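Local coordinates for envelopment polyprotein (Bovine Schmallenberg virus BH80/Germany/2011, PDB 7A56) that probably drives fusion of the viral envelope with a host membrane during entry, as a class II fusion glycoprotein captured here in its postfusion form, at residues N36-M40 / H41-P45. Numbering follows the deposited sequence.
Sequences NDLTM and HYFKP
Asp37 O takes two N-H groups of His41. The shorter, straighter bond comes from the ring: ND1 of His41 lies 2.7 Å from Asp37 O, and the N-H...O angle is 161°. The oxygen sits at the ring edge, only 7° out of its plane. The second bond, from the His41 backbone N, is weak. With CG of His41 anti to its carbonyl carbon (chi1 -68°), the ring lies alongside the last helical turn and turns its ND1 edge to Asp37. Asp37 OD1 lies 3.0 Å from the same ND1. OD1 accepts a hydrogen bond from Asp224 N, and OD2 forms a salt bridge with Arg225.

The helix then ends in a Schellman motif. Tyr42 is its C-prime residue, with positive phi. Phe43 N bonds to Leu38 O at 3.1 Å, and Tyr42 N bonds to Thr39 O at 3.2 Å. Leu38 O also takes a weak bond from His41 N, which is thus shared with Asp37 O. A water donates to both Thr39 O and Phe43 O and so bridges the turn. The reversal carries Phe43 back beside Leu38. CD2 of Leu38 stands over one face of the Phe43 ring, 3.8 Å from its centroid, in a CH-pi contact.

Helix 23-40 thus passes through a tight turn into strand 44-46, which pairs antiparallel with strand 209-214. Phe211 of that strand touches Leu38, Thr39, Phe43 and Pro45.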
loop_
_atom_site.group_PDB
_atom_site.type_symbol
_atom_site.label_atom_id
_atom_site.label_comp_id
_atom_site.label_asym_id
_atom_site.label_seq_id
_atom_site.Cartn_x
_atom_site.Cartn_y
_atom_site.Cartn_z
ATOM N N ASN A 36 -23.392 -31.567 17.187
ATOM C CA ASN A 36 -24.363 -31.893 16.159
ATOM C C ASN A 36 -24.859 -30.639 15.454
ATOM O O ASN A 36 -25.073 -30.641 14.236
ATOM C CB ASN A 36 -25.514 -32.667 16.798
ATOM C CG ASN A 36 -26.690 -32.791 15.889
ATOM O OD1 ASN A 36 -26.633 -33.500 14.891
ATOM N ND2 ASN A 36 -27.771 -32.074 16.207
ATOM N N ASP A 37 -25.081 -29.569 16.218
ATOM C CA ASP A 37 -25.489 -28.269 15.671
ATOM C C ASP A 37 -24.461 -27.751 14.675
ATOM O O ASP A 37 -24.785 -27.320 13.549
ATOM C CB ASP A 37 -25.631 -27.318 16.871
ATOM C CG ASP A 37 -26.323 -26.000 16.565
ATOM O OD1 ASP A 37 -26.715 -25.718 15.410
ATOM O OD2 ASP A 37 -26.446 -25.200 17.525
ATOM N N LEU A 38 -23.200 -27.781 15.083
ATOM C CA LEU A 38 -22.125 -27.271 14.217
ATOM C C LEU A 38 -22.002 -28.103 12.953
ATOM O O LEU A 38 -21.932 -27.570 11.835
ATOM C CB LEU A 38 -20.822 -27.250 15.008
ATOM C CG LEU A 38 -20.747 -26.206 16.156
ATOM C CD1 LEU A 38 -19.399 -26.294 16.838
ATOM C CD2 LEU A 38 -20.905 -24.769 15.664
ATOM N N THR A 39 -22.010 -29.418 13.106
ATOM C CA THR A 39 -21.885 -30.295 11.942
ATOM C C THR A 39 -23.056 -30.121 10.986
ATOM O O THR A 39 -22.889 -30.204 9.773
ATOM C CB THR A 39 -21.818 -31.754 12.410
ATOM O OG1 THR A 39 -20.658 -31.929 13.233
ATOM C CG2 THR A 39 -21.753 -32.689 11.221
ATOM N N MET A 40 -24.269 -29.962 11.519
ATOM C CA MET A 40 -25.444 -29.769 10.677
ATOM C C MET A 40 -25.416 -28.440 9.970
ATOM O O MET A 40 -26.060 -28.284 8.928
ATOM C CB MET A 40 -26.742 -29.876 11.537
ATOM C CG MET A 40 -27.124 -31.281 11.992
ATOM S SD MET A 40 -27.934 -32.331 10.741
ATOM C CE MET A 40 -26.516 -33.127 9.972
ATOM N N HIS A 41 -24.635 -27.484 10.481
ATOM C CA HIS A 41 -24.499 -26.202 9.838
ATOM C C HIS A 41 -23.145 -26.074 9.122
ATOM O O HIS A 41 -22.580 -24.995 9.029
ATOM C CB HIS A 41 -24.726 -25.079 10.840
ATOM C CG HIS A 41 -26.148 -25.013 11.315
ATOM N ND1 HIS A 41 -26.584 -25.677 12.440
ATOM C CD2 HIS A 41 -27.233 -24.378 10.805
ATOM C CE1 HIS A 41 -27.878 -25.450 12.613
ATOM N NE2 HIS A 41 -28.298 -24.674 11.627
ATOM N N TYR A 42 -22.645 -27.197 8.611
ATOM C CA TYR A 42 -21.543 -27.300 7.651
ATOM C C TYR A 42 -20.168 -26.957 8.233
ATOM O O TYR A 42 -19.236 -26.726 7.466
ATOM C CB TYR A 42 -21.814 -26.457 6.380
ATOM C CG TYR A 42 -23.030 -26.966 5.608
ATOM C CD1 TYR A 42 -22.903 -27.978 4.662
ATOM C CD2 TYR A 42 -24.321 -26.448 5.861
ATOM C CE1 TYR A 42 -24.031 -28.475 3.972
ATOM C CE2 TYR A 42 -25.439 -26.923 5.184
ATOM C CZ TYR A 42 -25.294 -27.941 4.235
ATOM O OH TYR A 42 -26.396 -28.421 3.549
ATOM N N PHE A 43 -19.991 -26.956 9.557
ATOM C CA PHE A 43 -18.647 -26.916 10.126
ATOM C C PHE A 43 -18.020 -28.284 9.917
ATOM O O PHE A 43 -18.704 -29.310 9.979
ATOM C CB PHE A 43 -18.669 -26.611 11.644
ATOM C CG PHE A 43 -19.005 -25.175 12.003
ATOM C CD1 PHE A 43 -20.289 -24.684 11.832
ATOM C CD2 PHE A 43 -18.053 -24.350 12.574
ATOM C CE1 PHE A 43 -20.601 -23.379 12.161
ATOM C CE2 PHE A 43 -18.351 -23.029 12.916
ATOM C CZ PHE A 43 -19.623 -22.549 12.721
ATOM N N LYS A 44 -16.697 -28.305 9.666
ATOM C CA LYS A 44 -15.986 -29.554 9.398
ATOM C C LYS A 44 -15.371 -30.097 10.692
ATOM O O LYS A 44 -14.614 -29.361 11.344
ATOM C CB LYS A 44 -14.867 -29.256 8.403
ATOM C CG LYS A 44 -15.442 -28.842 7.062
ATOM C CD LYS A 44 -14.390 -28.318 6.123
ATOM C CE LYS A 44 -14.904 -28.341 4.692
ATOM N NZ LYS A 44 -13.801 -28.666 3.729
ATOM N N PRO A 45 -15.566 -31.371 11.056
ATOM C CA PRO A 45 -14.933 -31.886 12.296
ATOM C C PRO A 45 -13.463 -32.250 12.071
ATOM O O PRO A 45 -13.113 -32.938 11.095
ATOM C CB PRO A 45 -15.772 -33.127 12.657
ATOM C CG PRO A 45 -16.833 -33.215 11.653
ATOM C CD PRO A 45 -16.426 -32.411 10.456
HETATM O O HOH W 1 -20.341 -30.658 8.571
#